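Local coordinates for protein P450 epoxidase (Sorangium cellulosum, PDB 1Q5D) that is a haem-binding member of the cytochrome P450 family, with a pocket for a second ligand next to the porphyrin, at residues A60-E65 and L328-A333; G337-R342 and T352-A357. All blocks are in the same frame, centred on the assembly; numbering follows the deposited sequence.

Contact 1 (A60-E65 and L328-A333); sequences AVFRDE and LLIPSA
Leu-328 carries CG beside its own backbone N and anti to the carbonyl carbon (chi1 -80°), which sends both methyls of its fork toward the end of helix 55-62, while Val-61 has CG1 anti to the backbone N (chi1 166°), turned to Leu-328 CD1. This prong, Leu-328 CD1, meets Val-61 CG1 at 3.9 Å. The other, Leu-328 CD2, lies over a face of the Phe-62 ring in a CH-pi contact, 3.9 Å from the ring centroid and 14° off the normal, displaced slightly toward the CE2 rim. Leucine suits this place because its branch point lets one residue serve two partners. The contact seats the last turn of helix 55-62 against the mixed sheet of the P450 beta-rich region, where the chain passes from strand 325-329 into helix 330-333, with Leu-329 as the N-cap residue. Ile-330, at the start of that short helix, comes to the same ring from another direction: its CD1 is 4.2 Å from Phe-62 CE2, at the edge and near the ring plane, and the two side chains cross at about a right angle. All four residues are buried and apolar, and no hydrogen bond joins the two segments. A flat aromatic is apt at position 62, since the same side chain also touches the haem and lies on Thr-305 and Arg-307 of strand 304-309, both of which hydrogen-bond to the cofactor. The compact, beta-branched Val-61 also touches Arg-307 and Tyr-315 of strand 313-315.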
loop_
_atom_site.group_PDB
_atom_site.type_symbol
_atom_site.label_atom_id
_atom_site.label_comp_id
_atom_site.label_asym_id
_atom_site.label_seq_id
_atom_site.Cartn_x
_atom_site.Cartn_y
_atom_site.Cartn_z
ATOM N N ALA A 60 -18.997 5.439 -1.639
ATOM C CA ALA A 60 -20.210 4.729 -1.227
ATOM C C ALA A 60 -19.997 3.225 -1.162
ATOM O O ALA A 60 -20.401 2.572 -0.201
ATOM C CB ALA A 60 -21.368 5.068 -2.154
ATOM N N VAL A 61 -19.334 2.679 -2.180
ATOM C CA VAL A 61 -19.086 1.243 -2.255
ATOM C C VAL A 61 -18.258 0.724 -1.069
ATOM O O VAL A 61 -18.487 -0.382 -0.581
ATOM C CB VAL A 61 -18.421 0.856 -3.594
ATOM C CG1 VAL A 61 -17.850 -0.550 -3.537
ATOM C CG2 VAL A 61 -19.434 0.970 -4.724
ATOM N N PHE A 62 -17.296 1.512 -0.612
ATOM C CA PHE A 62 -16.506 1.123 0.556
ATOM C C PHE A 62 -17.435 0.712 1.701
ATOM O O PHE A 62 -17.151 -0.231 2.442
ATOM C CB PHE A 62 -15.602 2.280 1.008
ATOM C CG PHE A 62 -14.236 2.293 0.360
ATOM C CD1 PHE A 62 -13.286 1.334 0.677
ATOM C CD2 PHE A 62 -13.897 3.285 -0.546
ATOM C CE1 PHE A 62 -12.028 1.361 0.094
ATOM C CE2 PHE A 62 -12.651 3.314 -1.141
ATOM C CZ PHE A 62 -11.713 2.355 -0.818
ATOM N N ARG A 63 -18.556 1.416 1.825
ATOM C CA ARG A 63 -19.491 1.206 2.922
ATOM C C ARG A 63 -20.798 0.523 2.508
ATOM O O ARG A 63 -21.803 0.612 3.219
ATOM C CB ARG A 63 -19.795 2.545 3.592
ATOM C CG ARG A 63 -18.644 3.064 4.429
ATOM C CD ARG A 63 -18.203 2.104 5.524
ATOM N NE ARG A 63 -18.697 2.518 6.835
ATOM C CZ ARG A 63 -18.277 3.597 7.486
ATOM N NH1 ARG A 63 -17.345 4.382 6.952
ATOM N NH2 ARG A 63 -18.792 3.896 8.673
ATOM N N ASP A 64 -20.787 -0.157 1.366
ATOM C CA ASP A 64 -21.989 -0.812 0.854
ATOM C C ASP A 64 -21.887 -2.324 1.046
ATOM O O ASP A 64 -21.138 -2.993 0.338
ATOM C CB ASP A 64 -22.165 -0.479 -0.624
ATOM C CG ASP A 64 -23.531 -0.875 -1.160
ATOM O OD1 ASP A 64 -24.049 -0.140 -2.026
ATOM O OD2 ASP A 64 -24.152 -1.899 -0.789
ATOM N N GLU A 65 -22.644 -2.863 1.999
ATOM C CA GLU A 65 -22.514 -4.275 2.357
ATOM C C GLU A 65 -22.926 -5.224 1.232
ATOM O O GLU A 65 -22.669 -6.425 1.306
ATOM C CB GLU A 65 -23.287 -4.595 3.639
ATOM C CG GLU A 65 -22.446 -4.484 4.902
ATOM C CD GLU A 65 -22.556 -3.116 5.549
ATOM O OE1 GLU A 65 -22.277 -2.997 6.763
ATOM O OE2 GLU A 65 -22.928 -2.155 4.843
ATOM N N LEU A 328 -12.558 0.009 -7.834
ATOM C CA LEU A 328 -12.724 1.382 -7.385
ATOM C C LEU A 328 -11.527 2.131 -7.913
ATOM O O LEU A 328 -10.417 1.864 -7.473
ATOM C CB LEU A 328 -12.714 1.409 -5.850
ATOM C CG LEU A 328 -14.020 1.023 -5.159
ATOM C CD1 LEU A 328 -14.732 -0.150 -5.809
ATOM C CD2 LEU A 328 -13.840 0.771 -3.665
ATOM N N LEU A 329 -11.730 3.030 -8.881
ATOM C CA LEU A 329 -10.615 3.737 -9.529
ATOM C C LEU A 329 -10.085 4.881 -8.667
ATOM O O LEU A 329 -10.398 6.045 -8.907
ATOM C CB LEU A 329 -11.003 4.239 -10.934
ATOM C CG LEU A 329 -9.898 4.728 -11.872
ATOM C CD1 LEU A 329 -8.764 3.682 -12.076
ATOM C CD2 LEU A 329 -10.466 5.176 -13.247
ATOM N N ILE A 330 -9.239 4.538 -7.693
ATOM C CA ILE A 330 -8.801 5.489 -6.670
ATOM C C ILE A 330 -8.132 6.763 -7.157
ATOM O O ILE A 330 -8.492 7.837 -6.695
ATOM C CB ILE A 330 -7.911 4.796 -5.594
ATOM C CG1 ILE A 330 -8.645 3.628 -4.926
ATOM C CG2 ILE A 330 -7.399 5.806 -4.583
ATOM C CD1 ILE A 330 -9.955 3.966 -4.291
ATOM N N PRO A 331 -7.144 6.679 -8.049
ATOM C CA PRO A 331 -6.470 7.888 -8.526
ATOM C C PRO A 331 -7.432 8.818 -9.254
ATOM O O PRO A 331 -7.179 10.011 -9.305
ATOM C CB PRO A 331 -5.417 7.355 -9.508
ATOM C CG PRO A 331 -5.287 5.940 -9.174
ATOM C CD PRO A 331 -6.592 5.455 -8.656
ATOM N N SER A 332 -8.514 8.265 -9.785
ATOM C CA SER A 332 -9.530 9.058 -10.467
ATOM C C SER A 332 -10.463 9.747 -9.471
ATOM O O SER A 332 -10.672 10.959 -9.529
ATOM C CB SER A 332 -10.367 8.178 -11.390
ATOM O OG SER A 332 -11.394 8.964 -12.010
ATOM N N ALA A 333 -11.024 8.960 -8.571
ATOM C CA ALA A 333 -11.909 9.491 -7.544
ATOM C C ALA A 333 -11.205 10.627 -6.788
ATOM O O ALA A 333 -11.845 11.589 -6.364
ATOM C CB ALA A 333 -12.326 8.359 -6.582
#

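Contact 2 (G337-R342 and T352-A357); sequences GTVFSR and TSASLA. With HEM (protoporphyrin IX containing Fe), chain B.
The loop between helix 330-333 and helix 368-385, which holds the P450 meander and, after it, the haem-binding cysteine loop, folds back on itself here, and Phe-340 meets Ala-354 and Ser-355 at the fold. Phe-340 brings the CE1-CZ rim of its ring to a type I beta turn that runs from Thr-352 to Ser-355 and is closed by a 2.9 Å bond from Ser-355 N to Thr-352 O. Phe-340 CE1 lies 3.8 Å from Ala-354 CB, and CZ is equally close, 3.8 Å, to Ala-354 C. The amide nitrogen of Ser-355 sits in the ring plane at this edge, so the turn meets a rim and not a face. Over one face lies the neighbouring Val-339 CG1, 3.6 Å above the ring plane, and the same methyl touches Ala-354 CB at 4.0 Å. Val-339 holds CG1 anti to its backbone N (chi1 171°), which places this one branch against both ring and turn. Alanine fits position 354, its single methyl reaching both Val-339 and the phenyl rim. Arg-296 of helix 287-297 makes a cation-pi interaction with Phe-340, and the side chain of Arg-350 also touches Phe-340. Phenylalanine suits its place, since a flat ring can offer a rim to the turn, a face to Val-339 and its pi cloud to Arg-296. At the end of the turn, Ser-355 OG accepts a weak 3.4 Å hydrogen bond from Ala-357 N. The chain then reaches the cofactor, where Ala-357 O comes within 3.4 Å of the haem methyl CMA. The iron itself is bound by a water at 2.2 Å and by an atom from elsewhere in the structure. This irregular chain, lying against the ExxR helix 287-297 and leading into the haem-binding cysteine loop, is the meander of the P450 fold.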
loop_
_atom_site.group_PDB
_atom_site.type_symbol
_atom_site.label_atom_id
_atom_site.label_comp_id
_atom_site.label_asym_id
_atom_site.label_seq_id
_atom_site.Cartn_x
_atom_site.Cartn_y
_atom_site.Cartn_z
ATOM N N GLY A 337 -13.372 16.825 -9.059
ATOM C CA GLY A 337 -13.505 18.246 -8.773
ATOM C C GLY A 337 -14.741 18.644 -7.991
ATOM O O GLY A 337 -14.839 19.766 -7.488
ATOM N N THR A 338 -15.699 17.743 -7.876
ATOM C CA THR A 338 -16.847 18.035 -7.033
ATOM C C THR A 338 -16.502 17.838 -5.562
ATOM O O THR A 338 -17.296 18.163 -4.688
ATOM C CB THR A 338 -18.077 17.201 -7.423
ATOM O OG1 THR A 338 -17.831 15.815 -7.160
ATOM C CG2 THR A 338 -18.313 17.260 -8.926
ATOM N N VAL A 339 -15.304 17.323 -5.288
ATOM C CA VAL A 339 -14.929 17.023 -3.910
ATOM C C VAL A 339 -13.679 17.780 -3.464
ATOM O O VAL A 339 -13.620 18.290 -2.348
ATOM C CB VAL A 339 -14.769 15.503 -3.686
ATOM C CG1 VAL A 339 -14.167 15.220 -2.323
ATOM C CG2 VAL A 339 -16.118 14.801 -3.820
ATOM N N PHE A 340 -12.679 17.851 -4.330
ATOM C CA PHE A 340 -11.471 18.609 -4.039
ATOM C C PHE A 340 -11.410 19.776 -5.006
ATOM O O PHE A 340 -11.459 19.574 -6.216
ATOM C CB PHE A 340 -10.212 17.727 -4.177
ATOM C CG PHE A 340 -10.299 16.417 -3.428
ATOM C CD1 PHE A 340 -9.942 16.346 -2.083
ATOM C CD2 PHE A 340 -10.744 15.265 -4.061
ATOM C CE1 PHE A 340 -10.029 15.166 -1.391
ATOM C CE2 PHE A 340 -10.855 14.071 -3.370
ATOM C CZ PHE A 340 -10.484 14.018 -2.025
ATOM N N SER A 341 -11.321 20.995 -4.472
ATOM C CA SER A 341 -11.212 22.193 -5.297
ATOM C C SER A 341 -9.827 22.286 -5.883
ATOM O O SER A 341 -8.849 21.949 -5.214
ATOM C CB SER A 341 -11.488 23.451 -4.467
ATOM O OG SER A 341 -12.871 23.560 -4.196
ATOM N N ARG A 342 -9.742 22.764 -7.122
ATOM C CA ARG A 342 -8.489 22.766 -7.860
ATOM C C ARG A 342 -7.814 21.395 -7.738
ATOM O O ARG A 342 -6.661 21.300 -7.310
ATOM C CB ARG A 342 -7.555 23.867 -7.353
ATOM C CG ARG A 342 -8.135 25.281 -7.469
ATOM C CD ARG A 342 -7.126 26.376 -7.180
ATOM N NE ARG A 342 -6.227 25.971 -6.108
ATOM C CZ ARG A 342 -5.016 26.474 -5.913
ATOM N NH1 ARG A 342 -4.554 27.423 -6.712
ATOM N NH2 ARG A 342 -4.265 26.024 -4.914
ATOM N N THR A 352 -7.270 17.556 3.458
ATOM C CA THR A 352 -7.134 16.254 2.781
ATOM C C THR A 352 -8.020 15.203 3.416
ATOM O O THR A 352 -7.872 14.014 3.112
ATOM C CB THR A 352 -5.686 15.741 2.834
ATOM O OG1 THR A 352 -5.286 15.623 4.205
ATOM C CG2 THR A 352 -4.718 16.741 2.248
ATOM N N SER A 353 -8.939 15.630 4.292
ATOM C CA SER A 353 -9.783 14.711 5.063
ATOM C C SER A 353 -10.524 13.720 4.185
ATOM O O SER A 353 -10.725 12.566 4.570
ATOM C CB SER A 353 -10.847 15.478 5.876
ATOM O OG SER A 353 -10.262 16.358 6.822
ATOM N N ALA A 354 -10.975 14.183 3.024
ATOM C CA ALA A 354 -11.791 13.337 2.150
ATOM C C ALA A 354 -10.965 12.328 1.336
ATOM O O ALA A 354 -11.525 11.469 0.656
ATOM C CB ALA A 354 -12.658 14.200 1.219
ATOM N N SER A 355 -9.644 12.419 1.397
ATOM C CA SER A 355 -8.816 11.435 0.672
ATOM C C SER A 355 -9.193 10.003 1.073
ATOM O O SER A 355 -9.367 9.726 2.253
ATOM C CB SER A 355 -7.335 11.712 0.891
ATOM O OG SER A 355 -6.527 10.709 0.272
ATOM N N LEU A 356 -9.342 9.107 0.096
ATOM C CA LEU A 356 -9.678 7.690 0.353
ATOM C C LEU A 356 -8.441 6.783 0.224
ATOM O O LEU A 356 -8.551 5.543 0.244
ATOM C CB LEU A 356 -10.753 7.188 -0.637
ATOM C CG LEU A 356 -12.090 7.929 -0.719
ATOM C CD1 LEU A 356 -12.819 7.650 -2.037
ATOM C CD2 LEU A 356 -12.965 7.525 0.439
ATOM N N ALA A 357 -7.282 7.412 0.102
ATOM C CA ALA A 357 -5.994 6.734 -0.113
ATOM C C ALA A 357 -5.742 5.557 0.844
ATOM O O ALA A 357 -5.133 4.552 0.455
ATOM C CB ALA A 357 -4.854 7.749 -0.054
HETATM C CHA HEM B . -5.497 -2.186 3.807
HETATM C CHB HEM B . -3.447 1.542 1.542
HETATM C CHC HEM B . 0.492 1.077 4.352
HETATM C CHD HEM B . -1.321 -2.982 6.179
HETATM C C1A HEM B . -5.317 -1.082 3.016
HETATM C C2A HEM B . -6.310 -0.488 2.152
HETATM C C3A HEM B . -5.740 0.531 1.510
HETATM C C4A HEM B . -4.369 0.621 1.956
HETATM C CMA HEM B . -6.432 1.464 0.478
HETATM C CAA HEM B . -7.773 -0.971 2.012
HETATM C CBA HEM B . -7.931 -1.863 0.777
HETATM C CGA HEM B . -9.395 -2.235 0.613
HETATM O O1A HEM B . -9.722 -3.078 -0.280
HETATM O O2A HEM B . -10.243 -1.708 1.389
HETATM C C1B HEM B . -2.224 1.710 2.123
HETATM C C2B HEM B . -1.307 2.760 1.753
HETATM C C3B HEM B . -0.224 2.629 2.502
HETATM C C4B HEM B . -0.402 1.498 3.388
HETATM C CMB HEM B . -1.506 3.838 0.653
HETATM C CAB HEM B . 0.966 3.598 2.382
HETATM C CBB HEM B . 2.181 3.275 2.814
HETATM C C1C HEM B . 0.343 -0.033 5.128
HETATM C C2C HEM B . 1.255 -0.498 6.150
HETATM C C3C HEM B . 0.740 -1.626 6.646
HETATM C C4C HEM B . -0.512 -1.891 5.962
HETATM C CMC HEM B . 2.566 0.237 6.540
HETATM C CAC HEM B . 1.267 -2.565 7.746
HETATM C CBC HEM B . 2.256 -2.187 8.552
HETATM C C1D HEM B . -2.575 -3.168 5.657
HETATM C C2D HEM B . -3.360 -4.345 5.892
HETATM C C3D HEM B . -4.662 -4.105 5.164
HETATM C C4D HEM B . -4.523 -2.816 4.544
HETATM C CMD HEM B . -2.962 -5.571 6.730
HETATM C CAD HEM B . -5.887 -5.034 5.115
HETATM C CBD HEM B . -6.913 -4.402 6.064
HETATM C CGD HEM B . -8.189 -5.207 6.082
HETATM O O1D HEM B . -8.535 -5.785 5.021
HETATM O O2D HEM B . -8.858 -5.284 7.156
HETATM N NA HEM B . -4.136 -0.386 2.881
HETATM N NB HEM B . -1.660 0.936 3.138
HETATM N NC HEM B . -0.707 -0.912 5.039
HETATM N ND HEM B . -3.281 -2.290 4.852
HETATM FE FE HEM B . -2.500 -0.551 4.081
HETATM O O HOH W 1 -1.695 -1.752 2.414
#

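How the contacts relate
Contact 1 and contact 2 follow one another along the chain, with centres 13 Å apart, and they touch at helix 330-333, where Ala-333 O packs 4.0 Å from Phe-340 CE2. Helix 55-62 is shared too, because Phe-62 belongs to contact 1 while Tyr-55 of the same helix touches Val-339 and hydrogen-bonds Ala-354 O in contact 2. Both contacts border the haem pocket, through the side chain of Phe-62 (about 4 Å from the haem) and through Ala-357. The second ligand, EPB, is more distant: about 7 Å from the side chain of Ile-330 and about 12 Å from that of Ser-355.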